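Local coordinates for protein ZmpA Glycopeptidase (Clostridium perfringens, PDB 6XSX) that acts as an M60-family metalloprotease, a glycopeptidase that probably cleaves glycosylated proteins, this chain being the catalytic module of a much longer protein, at residues E36-V42 with E231-F236; K41-F45 with H285-N290; V330-D334 with T489-T493; E482-D486 with F498-A503. One frame throughout, in Å; residues are numbered along the deposited sequence.

In the fold
Just after the N terminus, helix 33-39 and the loop behind it start two long closures from the same stretch. Contact 1 brings back the loop before strand 240-244 across 188 intervening residues, and contact 2 reaches further, to the end of helix 277-286. They share Lys41 and Val42, and their centres are 9 Å apart. Contact 3 follows in series, its centre about 37 Å from that of contact 2, and ties the end of helix 321-331 to strand 488-493 of the C-terminal β-domain. Contact 4 spans only 11 residues inside that domain and crosses contact 3, since their segments alternate; strands 478-485 and 488-493 join the two by backbone hydrogen bonds.

Contact 1: E36-V42 with E231-F236; sequences ESQKRKV and EVNSDF
Arg40 and Phe236 run antiparallel alongside one another, guanidinium and ring inclined by 32°, with Arg40 CD 3.4 Å from Phe236 CD1. Extended from CG to NE, the arginine puts its head between Phe236 CB over one face and Glu231 O over the other. It grips Ser234 side-on: NE donates to Ser234 O (2.8 Å, 155° at the hydrogen), while NH2 reaches Ser234 OG at 3.2 Å, tilted out of the guanidinium plane. NH1 turns back to helix 33-39, bonding Glu36 O and, at 2.8 Å, Glu36 OE1 on its anti side. Lys39 completes the salt-bridge network, its straight chain carrying NZ to Glu231 OE2 (2.7 Å) and Glu36 OE1 (3.1 Å), both met on the syn side but out of the carboxylate plane. This cation probably offsets the repulsion between Glu36 OE1 and Glu231 OE2, 4.2 Å apart. Phe236 CG lies between its backbone N and carbonyl carbon (chi1 65°), turning the ring against the helix, where CD2 meets Glu36 CB at 3.4 Å. The helix ends here in a Schellman motif at Lys41, and the facing loop, leading from helix 206-224 to strand 240-244, also leans on helix 365-375 through Val232.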
loop_
_atom_site.group_PDB
_atom_site.type_symbol
_atom_site.label_atom_id
_atom_site.label_comp_id
_atom_site.label_asym_id
_atom_site.label_seq_id
_atom_site.Cartn_x
_atom_site.Cartn_y
_atom_site.Cartn_z
ATOM N N GLU A 36 -10.856 8.729 14.596
ATOM C CA GLU A 36 -10.550 9.490 13.394
ATOM C C GLU A 36 -10.372 8.545 12.208
ATOM O O GLU A 36 -10.796 8.859 11.098
ATOM C CB GLU A 36 -9.320 10.378 13.599
ATOM C CG GLU A 36 -9.558 11.502 14.594
ATOM C CD GLU A 36 -10.646 12.498 14.233
ATOM O OE1 GLU A 36 -11.182 12.431 13.115
ATOM O OE2 GLU A 36 -10.954 13.343 15.080
ATOM N N SER A 37 -9.731 7.393 12.466
ATOM C CA SER A 37 -9.519 6.369 11.454
ATOM C C SER A 37 -10.859 5.938 10.863
ATOM O O SER A 37 -11.028 5.897 9.645
ATOM C CB SER A 37 -8.790 5.173 12.021
ATOM O OG SER A 37 -7.401 5.432 12.161
ATOM N N GLN A 38 -11.812 5.636 11.749
ATOM C CA GLN A 38 -13.073 5.033 11.349
ATOM C C GLN A 38 -13.879 6.007 10.493
ATOM O O GLN A 38 -14.589 5.580 9.583
ATOM C CB GLN A 38 -13.805 4.473 12.568
ATOM C CG GLN A 38 -13.153 3.201 13.091
ATOM C CD GLN A 38 -13.499 2.863 14.519
ATOM O OE1 GLN A 38 -14.377 3.467 15.137
ATOM N NE2 GLN A 38 -12.802 1.877 15.061
ATOM N N LYS A 39 -13.726 7.311 10.758
ATOM C CA LYS A 39 -14.359 8.327 9.932
ATOM C C LYS A 39 -13.907 8.172 8.479
ATOM O O LYS A 39 -14.686 8.411 7.563
ATOM C CB LYS A 39 -13.969 9.732 10.390
ATOM C CG LYS A 39 -14.528 10.170 11.735
ATOM C CD LYS A 39 -14.177 11.609 12.026
ATOM C CE LYS A 39 -14.660 12.094 13.373
ATOM N NZ LYS A 39 -14.019 13.388 13.704
ATOM N N ARG A 40 -12.652 7.746 8.281
ATOM C CA ARG A 40 -12.006 7.826 6.981
ATOM C C ARG A 40 -11.845 6.442 6.364
ATOM O O ARG A 40 -11.184 6.307 5.337
ATOM C CB ARG A 40 -10.648 8.519 7.137
ATOM C CG ARG A 40 -10.778 9.960 7.608
ATOM C CD ARG A 40 -9.468 10.474 8.153
ATOM N NE ARG A 40 -9.493 11.896 8.483
ATOM C CZ ARG A 40 -10.007 12.413 9.595
ATOM N NH1 ARG A 40 -10.548 11.621 10.508
ATOM N NH2 ARG A 40 -9.946 13.721 9.796
ATOM N N LYS A 41 -12.441 5.429 7.009
ATOM C CA LYS A 41 -12.454 4.040 6.569
ATOM C C LYS A 41 -11.047 3.452 6.491
ATOM O O LYS A 41 -10.817 2.520 5.725
ATOM C CB LYS A 41 -13.159 3.859 5.217
ATOM C CG LYS A 41 -14.493 4.568 5.036
ATOM C CD LYS A 41 -15.591 4.099 5.955
ATOM C CE LYS A 41 -16.948 4.612 5.517
ATOM N NZ LYS A 41 -18.022 4.017 6.341
ATOM N N VAL A 42 -10.105 3.955 7.296
ATOM C CA VAL A 42 -8.831 3.252 7.417
ATOM C C VAL A 42 -8.827 2.431 8.708
ATOM O O VAL A 42 -9.705 2.591 9.553
ATOM C CB VAL A 42 -7.601 4.173 7.273
ATOM C CG1 VAL A 42 -7.653 4.964 5.973
ATOM C CG2 VAL A 42 -7.447 5.108 8.466
ATOM N N GLU A 231 -13.840 16.445 5.580
ATOM C CA GLU A 231 -13.316 15.790 6.767
ATOM C C GLU A 231 -12.837 14.377 6.423
ATOM O O GLU A 231 -11.738 13.988 6.820
ATOM C CB GLU A 231 -14.327 15.769 7.916
ATOM C CG GLU A 231 -13.673 15.406 9.243
ATOM C CD GLU A 231 -14.600 15.191 10.428
ATOM O OE1 GLU A 231 -15.816 15.222 10.239
ATOM O OE2 GLU A 231 -14.092 14.987 11.538
ATOM N N VAL A 232 -13.659 13.633 5.665
ATOM C CA VAL A 232 -13.367 12.248 5.320
ATOM C C VAL A 232 -12.224 12.190 4.309
ATOM O O VAL A 232 -11.763 11.107 3.963
ATOM C CB VAL A 232 -14.610 11.466 4.841
ATOM C CG1 VAL A 232 -15.731 11.479 5.876
ATOM C CG2 VAL A 232 -15.115 11.932 3.476
ATOM N N ASN A 233 -11.765 13.355 3.842
ATOM C CA ASN A 233 -10.680 13.421 2.875
ATOM C C ASN A 233 -9.506 14.212 3.446
ATOM O O ASN A 233 -8.658 14.682 2.688
ATOM C CB ASN A 233 -11.133 14.049 1.551
ATOM C CG ASN A 233 -12.068 13.181 0.737
ATOM O OD1 ASN A 233 -12.107 11.964 0.900
ATOM N ND2 ASN A 233 -12.813 13.801 -0.164
ATOM N N SER A 234 -9.450 14.354 4.778
ATOM C CA SER A 234 -8.374 15.116 5.400
ATOM C C SER A 234 -7.423 14.199 6.160
ATOM O O SER A 234 -7.801 13.118 6.602
ATOM C CB SER A 234 -8.898 16.205 6.297
ATOM O OG SER A 234 -9.745 15.662 7.302
ATOM N N ASP A 235 -6.184 14.675 6.297
ATOM C CA ASP A 235 -5.171 14.102 7.163
ATOM C C ASP A 235 -5.659 14.196 8.608
ATOM O O ASP A 235 -6.602 14.925 8.895
ATOM C CB ASP A 235 -3.851 14.852 6.972
ATOM C CG ASP A 235 -2.616 14.056 7.364
ATOM O OD1 ASP A 235 -2.748 12.899 7.810
ATOM O OD2 ASP A 235 -1.536 14.597 7.215
ATOM N N PHE A 236 -5.027 13.437 9.508
ATOM C CA PHE A 236 -5.361 13.479 10.930
ATOM C C PHE A 236 -4.126 13.051 11.723
ATOM O O PHE A 236 -3.098 12.727 11.125
ATOM C CB PHE A 236 -6.604 12.629 11.217
ATOM C CG PHE A 236 -6.427 11.148 10.980
ATOM C CD1 PHE A 236 -6.412 10.629 9.695
ATOM C CD2 PHE A 236 -6.261 10.271 12.047
ATOM C CE1 PHE A 236 -6.262 9.266 9.484
ATOM C CE2 PHE A 236 -6.104 8.910 11.835
ATOM C CZ PHE A 236 -6.104 8.408 10.551
#

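Contact 2: K41-F45 with H285-N290; sequences KVWNF and HNFDTN
Trp43 and Thr289 meet nearly perpendicularly, the methyl CG2 of Thr289 lying 3.5 Å from Trp43 CB and close to CG of the indole. With CG anti to the backbone N (chi1 -166°), the indole runs along the end of helix 277-286 and turns its edge to the backbone: CE3 approaches His285 O at 3.5 Å, near the ring plane. The backbone N of Trp43 donates to Asn286 O (2.9 Å); the indole plane stands 59° from the Asn286 amide, whose OD1 is held by Gly258 N. The polar link of Lys41 is its carbonyl, which accepts from Thr289 N at 2.9 Å and also receives a CA-H contact from Asp288. Its CB packs beside Asn290 CB at the start of a chain that bends after CG. A bridging water donates to Val42 O (2.6 Å) and lies 2.9 Å from Thr289 OG1, linking the segments a third way. Deeper in, the edge of Phe45 points at the face of Phe287, centroids 5.1 Å apart and planes at 77°, while Val42 CG1 lies alongside Phe287 CD1 at 3.9 Å. Asp288 OD1 accepts from Asn290 N, an Asx turn that shapes the chain leaving the helix. The helix carries an HExxH pattern whose second histidine is His285, consistent with the zinc-binding helix of metalloproteases, although no metal is bound to it here. Backbone N-H and C=O groups thus pair across a largely buried surface, so the N-terminal loop fastens this helix end by main-chain bonds sealed with aromatic and aliphatic groups.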
loop_
_atom_site.group_PDB
_atom_site.type_symbol
_atom_site.label_atom_id
_atom_site.label_comp_id
_atom_site.label_asym_id
_atom_site.label_seq_id
_atom_site.Cartn_x
_atom_site.Cartn_y
_atom_site.Cartn_z
ATOM N N LYS A 41 -12.441 5.429 7.009
ATOM C CA LYS A 41 -12.454 4.040 6.569
ATOM C C LYS A 41 -11.047 3.452 6.491
ATOM O O LYS A 41 -10.817 2.520 5.725
ATOM C CB LYS A 41 -13.159 3.859 5.217
ATOM C CG LYS A 41 -14.493 4.568 5.036
ATOM C CD LYS A 41 -15.591 4.099 5.955
ATOM C CE LYS A 41 -16.948 4.612 5.517
ATOM N NZ LYS A 41 -18.022 4.017 6.341
ATOM N N VAL A 42 -10.105 3.955 7.296
ATOM C CA VAL A 42 -8.831 3.252 7.417
ATOM C C VAL A 42 -8.827 2.431 8.708
ATOM O O VAL A 42 -9.705 2.591 9.553
ATOM C CB VAL A 42 -7.601 4.173 7.273
ATOM C CG1 VAL A 42 -7.653 4.964 5.973
ATOM C CG2 VAL A 42 -7.447 5.108 8.466
ATOM N N TRP A 43 -7.825 1.557 8.843
ATOM C CA TRP A 43 -7.878 0.441 9.770
ATOM C C TRP A 43 -7.235 0.812 11.107
ATOM O O TRP A 43 -6.117 0.401 11.388
ATOM C CB TRP A 43 -7.223 -0.794 9.136
ATOM C CG TRP A 43 -7.514 -2.066 9.871
ATOM C CD1 TRP A 43 -8.036 -2.178 11.124
ATOM C CD2 TRP A 43 -7.273 -3.410 9.414
ATOM N NE1 TRP A 43 -8.158 -3.493 11.471
ATOM C CE2 TRP A 43 -7.702 -4.276 10.446
ATOM C CE3 TRP A 43 -6.764 -3.972 8.238
ATOM C CZ2 TRP A 43 -7.619 -5.667 10.342
ATOM C CZ3 TRP A 43 -6.677 -5.346 8.134
ATOM C CH2 TRP A 43 -7.103 -6.182 9.174
ATOM N N ASN A 44 -7.944 1.629 11.900
ATOM C CA ASN A 44 -7.671 1.907 13.307
ATOM C C ASN A 44 -6.198 2.213 13.556
ATOM O O ASN A 44 -5.520 1.487 14.282
ATOM C CB ASN A 44 -8.181 0.783 14.212
ATOM C CG ASN A 44 -9.641 0.473 13.963
ATOM O OD1 ASN A 44 -10.406 1.348 13.567
ATOM N ND2 ASN A 44 -10.019 -0.781 14.149
ATOM N N PHE A 45 -5.717 3.310 12.969
ATOM C CA PHE A 45 -4.314 3.676 13.077
ATOM C C PHE A 45 -4.014 4.048 14.527
ATOM O O PHE A 45 -4.876 4.605 15.205
ATOM C CB PHE A 45 -4.000 4.848 12.147
ATOM C CG PHE A 45 -3.977 4.514 10.676
ATOM C CD1 PHE A 45 -4.344 3.256 10.215
ATOM C CD2 PHE A 45 -3.631 5.480 9.740
ATOM C CE1 PHE A 45 -4.331 2.964 8.859
ATOM C CE2 PHE A 45 -3.612 5.187 8.384
ATOM C CZ PHE A 45 -3.957 3.925 7.946
ATOM N N HIS A 285 -3.804 -2.914 2.771
ATOM C CA HIS A 285 -4.786 -3.497 3.673
ATOM C C HIS A 285 -5.171 -2.482 4.744
ATOM O O HIS A 285 -6.314 -2.449 5.171
ATOM C CB HIS A 285 -4.214 -4.709 4.421
ATOM C CG HIS A 285 -4.224 -6.001 3.681
ATOM N ND1 HIS A 285 -5.323 -6.440 2.963
ATOM C CD2 HIS A 285 -3.288 -6.975 3.594
ATOM C CE1 HIS A 285 -5.049 -7.619 2.432
ATOM N NE2 HIS A 285 -3.802 -7.973 2.812
ATOM N N ASN A 286 -4.196 -1.688 5.201
ATOM C CA ASN A 286 -4.416 -0.773 6.309
ATOM C C ASN A 286 -5.222 0.441 5.857
ATOM O O ASN A 286 -5.890 1.084 6.670
ATOM C CB ASN A 286 -3.100 -0.375 6.986
ATOM C CG ASN A 286 -2.701 -1.347 8.078
ATOM O OD1 ASN A 286 -3.512 -1.684 8.939
ATOM N ND2 ASN A 286 -1.456 -1.796 8.055
ATOM N N PHE A 287 -5.167 0.756 4.560
ATOM C CA PHE A 287 -5.802 1.986 4.103
ATOM C C PHE A 287 -7.266 1.830 3.671
ATOM O O PHE A 287 -7.866 2.827 3.276
ATOM C CB PHE A 287 -4.944 2.720 3.067
ATOM C CG PHE A 287 -4.007 3.728 3.681
ATOM C CD1 PHE A 287 -4.400 5.044 3.860
ATOM C CD2 PHE A 287 -2.745 3.352 4.116
ATOM C CE1 PHE A 287 -3.547 5.969 4.449
ATOM C CE2 PHE A 287 -1.894 4.275 4.701
ATOM C CZ PHE A 287 -2.291 5.583 4.857
ATOM N N ASP A 288 -7.862 0.626 3.740
ATOM C CA ASP A 288 -9.290 0.540 3.436
ATOM C C ASP A 288 -9.983 -0.621 4.147
ATOM O O ASP A 288 -9.619 -1.780 3.958
ATOM C CB ASP A 288 -9.580 0.528 1.932
ATOM C CG ASP A 288 -11.017 0.879 1.575
ATOM O OD1 ASP A 288 -11.785 1.299 2.472
ATOM O OD2 ASP A 288 -11.361 0.744 0.391
ATOM N N THR A 289 -11.029 -0.285 4.914
ATOM C CA THR A 289 -11.814 -1.269 5.643
ATOM C C THR A 289 -13.290 -1.143 5.281
ATOM O O THR A 289 -14.140 -1.730 5.949
ATOM C CB THR A 289 -11.731 -1.060 7.162
ATOM O OG1 THR A 289 -12.165 0.268 7.469
ATOM C CG2 THR A 289 -10.356 -1.333 7.723
ATOM N N ASN A 290 -13.590 -0.357 4.241
ATOM C CA ASN A 290 -14.969 -0.050 3.890
ATOM C C ASN A 290 -15.715 -1.331 3.504
ATOM O O ASN A 290 -15.380 -1.975 2.507
ATOM C CB ASN A 290 -15.022 1.011 2.787
ATOM C CG ASN A 290 -16.405 1.578 2.537
ATOM O OD1 ASN A 290 -17.396 1.147 3.128
ATOM N ND2 ASN A 290 -16.480 2.546 1.639
HETATM O O HOH W 1 -12.304 2.127 9.645
#

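Contact 3: V330-D334 with T489-T493; sequences VALDD and TIGFT
Thr489 and Asp333 are brought together by their first torsions: Thr489 sets OG1 beside its backbone N (chi1 -48°), and Asp333 likewise folds CG back beside its own N (chi1 -81°). The two side chains then run across one another, and Thr489 OG1 donates to Asp333 OD2 at 3.0 Å, reaching the syn side of the carboxylate but 34° out of its plane. The other oxygen, OD1, makes a salt bridge with Arg408, so the carboxylate is held from both oxygens. The same threonine rotamer sends the methyl CG2 to Ala331 O, 3.4 Å away. Ala331 sits at the end of helix 321-331 and presses its CB on the strand backbone, 3.7 Å from Gly491 C. Ala331 CB also lies 4.1 Å from Phe492 CB. The phenyl ring of Phe492 leads away from the helix and stacks with Tyr433. Leu332 points its CB away from the strand, yet its branch CD2 swings back to Ile490 O at 3.8 Å. Strand 488-493 is an edge strand of a four-stranded antiparallel sheet, with strand 478-485 as its neighbour. Where the helix end rests on it, Ile490 and Gly491 are together opposed to the single residue Ile483 of that neighbour, a classic β-bulge.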
loop_
_atom_site.group_PDB
_atom_site.type_symbol
_atom_site.label_atom_id
_atom_site.label_comp_id
_atom_site.label_asym_id
_atom_site.label_seq_id
_atom_site.Cartn_x
_atom_site.Cartn_y
_atom_site.Cartn_z
ATOM N N VAL A 330 -11.279 -10.396 -22.627
ATOM C CA VAL A 330 -12.040 -9.176 -22.875
ATOM C C VAL A 330 -12.193 -8.938 -24.375
ATOM O O VAL A 330 -13.023 -8.133 -24.778
ATOM C CB VAL A 330 -11.419 -7.921 -22.223
ATOM C CG1 VAL A 330 -11.459 -7.956 -20.703
ATOM C CG2 VAL A 330 -10.016 -7.653 -22.743
ATOM N N ALA A 331 -11.365 -9.603 -25.190
ATOM C CA ALA A 331 -11.330 -9.308 -26.611
ATOM C C ALA A 331 -12.585 -9.827 -27.316
ATOM O O ALA A 331 -13.101 -9.161 -28.210
ATOM C CB ALA A 331 -10.050 -9.816 -27.230
ATOM N N LEU A 332 -13.105 -10.979 -26.873
ATOM C CA LEU A 332 -14.186 -11.675 -27.558
ATOM C C LEU A 332 -15.434 -10.801 -27.575
ATOM O O LEU A 332 -15.657 -10.019 -26.655
ATOM C CB LEU A 332 -14.465 -13.013 -26.863
ATOM C CG LEU A 332 -13.269 -13.958 -26.720
ATOM C CD1 LEU A 332 -13.708 -15.309 -26.169
ATOM C CD2 LEU A 332 -12.529 -14.125 -28.043
ATOM N N ASP A 333 -16.244 -10.953 -28.628
ATOM C CA ASP A 333 -17.390 -10.083 -28.851
ATOM C C ASP A 333 -18.645 -10.602 -28.145
ATOM O O ASP A 333 -19.533 -9.815 -27.833
ATOM C CB ASP A 333 -17.574 -9.745 -30.333
ATOM C CG ASP A 333 -16.648 -8.633 -30.803
ATOM O OD1 ASP A 333 -16.343 -7.734 -29.982
ATOM O OD2 ASP A 333 -16.232 -8.675 -31.981
ATOM N N ASP A 334 -18.713 -11.914 -27.880
ATOM C CA ASP A 334 -19.865 -12.479 -27.192
ATOM C C ASP A 334 -19.545 -12.646 -25.706
ATOM O O ASP A 334 -19.222 -13.741 -25.252
ATOM C CB ASP A 334 -20.360 -13.762 -27.867
ATOM N N THR A 489 -13.755 -10.373 -33.887
ATOM C CA THR A 489 -12.578 -10.203 -33.046
ATOM C C THR A 489 -12.265 -11.530 -32.359
ATOM O O THR A 489 -13.132 -12.096 -31.696
ATOM C CB THR A 489 -12.816 -9.119 -31.985
ATOM O OG1 THR A 489 -13.365 -7.970 -32.630
ATOM C CG2 THR A 489 -11.562 -8.720 -31.238
ATOM N N ILE A 490 -11.032 -12.030 -32.513
ATOM C CA ILE A 490 -10.719 -13.336 -31.950
ATOM C C ILE A 490 -9.629 -13.232 -30.886
ATOM O O ILE A 490 -9.367 -14.217 -30.204
ATOM C CB ILE A 490 -10.361 -14.378 -33.030
ATOM C CG1 ILE A 490 -9.187 -13.913 -33.897
ATOM C CG2 ILE A 490 -11.585 -14.747 -33.858
ATOM C CD1 ILE A 490 -8.446 -15.047 -34.571
ATOM N N GLY A 491 -8.982 -12.064 -30.761
ATOM C CA GLY A 491 -7.945 -11.925 -29.750
ATOM C C GLY A 491 -7.371 -10.512 -29.656
ATOM O O GLY A 491 -7.639 -9.646 -30.493
ATOM N N PHE A 492 -6.579 -10.310 -28.603
ATOM C CA PHE A 492 -5.712 -9.158 -28.440
ATOM C C PHE A 492 -4.517 -9.587 -27.605
ATOM O O PHE A 492 -4.683 -10.172 -26.536
ATOM C CB PHE A 492 -6.415 -8.014 -27.704
ATOM C CG PHE A 492 -5.551 -6.793 -27.490
ATOM C CD1 PHE A 492 -4.680 -6.713 -26.411
ATOM C CD2 PHE A 492 -5.617 -5.716 -28.363
ATOM C CE1 PHE A 492 -3.891 -5.587 -26.209
ATOM C CE2 PHE A 492 -4.830 -4.589 -28.161
ATOM C CZ PHE A 492 -3.971 -4.524 -27.084
ATOM N N THR A 493 -3.318 -9.265 -28.098
ATOM C CA THR A 493 -2.113 -9.590 -27.365
ATOM C C THR A 493 -1.251 -8.342 -27.263
ATOM O O THR A 493 -1.207 -7.534 -28.196
ATOM C CB THR A 493 -1.341 -10.735 -28.032
ATOM O OG1 THR A 493 -0.208 -10.974 -27.197
ATOM C CG2 THR A 493 -0.891 -10.408 -29.439
#

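Contact 4: E482-D486 with F498-A503; sequences EISRD and FVDHGA
Arg485 and Asp500 form a salt bridge across the facing strands, their side chains crossing at about a right angle while the guanidinium and carboxylate lie nearly coplanar, 7° apart. The bond runs from Arg485 NH1 to the syn lone pair of Asp500 OD2 at 2.7 Å, with 145° at the hydrogen. A bend in the arginine at chi3 brings NH1 to this edge. Asp500 OD2 has a second partner in the hydroxyl of Tyr511. The other oxygen, OD1, accepts from Gly502 N (3.1 Å), which arrives from above the carboxylate plane and closes an Asx turn; each carboxylate oxygen therefore has a hydrogen-bonding partner. Gly502 O lies over a face of the guanidinium, 3.2 Å from Arg485 CZ, but too far off the N-H directions to count as a hydrogen bond, and this part of the loop is poorly ordered. At another edge the arginine has Asp486 in a long salt bridge, Arg485 NE to Asp486 OD2 at 3.7 Å, while Asp486 OD1 is taken by Glu510 N. Two residues back from Arg485, Ile483 makes the apolar half of the contact. Its chi2 departs from a staggered value and carries CD1 over the face of Phe498, 3.9 Å from the ring centroid and 28° off the normal, a CH-π contact. Strand 478-485 lies between strands 488-493 and 511-517, whereas strand 497-500 belongs to the sheet of strands 452-459 and 463-470, so the contact joins two antiparallel sheets whose strand orders match a fibronectin type III-like sandwich.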
loop_
_atom_site.group_PDB
_atom_site.type_symbol
_atom_site.label_atom_id
_atom_site.label_comp_id
_atom_site.label_asym_id
_atom_site.label_seq_id
_atom_site.Cartn_x
_atom_site.Cartn_y
_atom_site.Cartn_z
ATOM N N GLU A 482 -4.890 -6.151 -31.897
ATOM C CA GLU A 482 -6.159 -6.848 -31.910
ATOM C C GLU A 482 -6.262 -7.655 -33.206
ATOM O O GLU A 482 -6.011 -7.134 -34.301
ATOM C CB GLU A 482 -7.276 -5.815 -31.793
ATOM C CG GLU A 482 -8.653 -6.393 -32.049
ATOM C CD GLU A 482 -9.679 -5.315 -32.324
ATOM O OE1 GLU A 482 -9.682 -4.790 -33.457
ATOM O OE2 GLU A 482 -10.443 -4.977 -31.388
ATOM N N ILE A 483 -6.668 -8.922 -33.065
ATOM C CA ILE A 483 -6.750 -9.841 -34.188
ATOM C C ILE A 483 -8.219 -10.151 -34.461
ATOM O O ILE A 483 -8.922 -10.633 -33.577
ATOM C CB ILE A 483 -5.939 -11.130 -33.916
ATOM C CG1 ILE A 483 -4.477 -10.826 -33.578
ATOM C CG2 ILE A 483 -6.056 -12.098 -35.090
ATOM C CD1 ILE A 483 -4.206 -10.676 -32.096
ATOM N N SER A 484 -8.657 -9.872 -35.695
ATOM C CA SER A 484 -9.982 -10.237 -36.174
ATOM C C SER A 484 -9.866 -11.310 -37.253
ATOM O O SER A 484 -8.887 -11.337 -37.994
ATOM C CB SER A 484 -10.723 -9.031 -36.691
ATOM O OG SER A 484 -11.162 -8.229 -35.612
ATOM N N ARG A 485 -10.859 -12.209 -37.312
ATOM C CA ARG A 485 -10.924 -13.219 -38.362
ATOM C C ARG A 485 -12.352 -13.296 -38.889
ATOM O O ARG A 485 -13.299 -13.335 -38.105
ATOM C CB ARG A 485 -10.457 -14.596 -37.876
ATOM C CG ARG A 485 -10.313 -15.618 -38.998
ATOM C CD ARG A 485 -10.177 -17.071 -38.580
ATOM N NE ARG A 485 -11.312 -17.526 -37.791
ATOM C CZ ARG A 485 -11.238 -17.978 -36.540
ATOM N NH1 ARG A 485 -10.069 -18.062 -35.922
ATOM N NH2 ARG A 485 -12.338 -18.360 -35.913
ATOM N N ASP A 486 -12.489 -13.297 -40.222
ATOM C CA ASP A 486 -13.778 -13.395 -40.898
ATOM C C ASP A 486 -14.810 -12.491 -40.212
ATOM O O ASP A 486 -15.961 -12.888 -40.031
ATOM C CB ASP A 486 -14.248 -14.852 -41.028
ATOM C CG ASP A 486 -13.175 -15.833 -41.484
ATOM O OD1 ASP A 486 -12.359 -15.455 -42.355
ATOM O OD2 ASP A 486 -13.149 -16.968 -40.954
ATOM N N PHE A 498 0.646 -13.746 -32.139
ATOM C CA PHE A 498 -0.620 -14.347 -31.747
ATOM C C PHE A 498 -0.830 -15.664 -32.489
ATOM O O PHE A 498 -0.725 -15.702 -33.714
ATOM C CB PHE A 498 -1.787 -13.424 -32.100
ATOM C CG PHE A 498 -3.142 -13.996 -31.767
ATOM C CD1 PHE A 498 -3.609 -14.001 -30.458
ATOM C CD2 PHE A 498 -3.952 -14.537 -32.757
ATOM C CE1 PHE A 498 -4.852 -14.537 -30.147
ATOM C CE2 PHE A 498 -5.195 -15.073 -32.449
ATOM C CZ PHE A 498 -5.646 -15.068 -31.145
ATOM N N VAL A 499 -1.173 -16.729 -31.747
ATOM C CA VAL A 499 -1.468 -18.012 -32.367
ATOM C C VAL A 499 -2.979 -18.237 -32.388
ATOM O O VAL A 499 -3.629 -18.298 -31.341
ATOM C CB VAL A 499 -0.726 -19.192 -31.707
ATOM C CG1 VAL A 499 -1.276 -20.523 -32.201
ATOM C CG2 VAL A 499 0.782 -19.132 -31.923
ATOM N N ASP A 500 -3.520 -18.372 -33.603
ATOM C CA ASP A 500 -4.922 -18.690 -33.816
ATOM C C ASP A 500 -5.075 -20.206 -33.952
ATOM O O ASP A 500 -4.762 -20.775 -34.999
ATOM C CB ASP A 500 -5.486 -17.934 -35.024
ATOM C CG ASP A 500 -6.956 -18.210 -35.296
ATOM O OD1 ASP A 500 -7.640 -18.725 -34.385
ATOM O OD2 ASP A 500 -7.407 -17.900 -36.413
ATOM N N HIS A 501 -5.569 -20.831 -32.874
ATOM C CA HIS A 501 -5.736 -22.270 -32.763
ATOM C C HIS A 501 -7.071 -22.716 -33.358
ATOM O O HIS A 501 -7.364 -23.907 -33.356
ATOM C CB HIS A 501 -5.732 -22.693 -31.287
ATOM C CG HIS A 501 -4.460 -22.457 -30.544
ATOM N ND1 HIS A 501 -4.265 -21.340 -29.749
ATOM C CD2 HIS A 501 -3.343 -23.203 -30.429
ATOM C CE1 HIS A 501 -3.073 -21.403 -29.191
ATOM N NE2 HIS A 501 -2.490 -22.539 -29.592
ATOM N N GLY A 502 -7.884 -21.764 -33.840
ATOM C CA GLY A 502 -9.270 -22.046 -34.190
ATOM C C GLY A 502 -9.644 -21.640 -35.615
ATOM O O GLY A 502 -10.730 -21.104 -35.837
ATOM N N ALA A 503 -8.759 -21.932 -36.578
ATOM C CA ALA A 503 -9.008 -21.624 -37.980
ATOM C C ALA A 503 -9.164 -22.909 -38.795
ATOM O O ALA A 503 -8.305 -23.790 -38.736
ATOM C CB ALA A 503 -7.905 -20.743 -38.520
#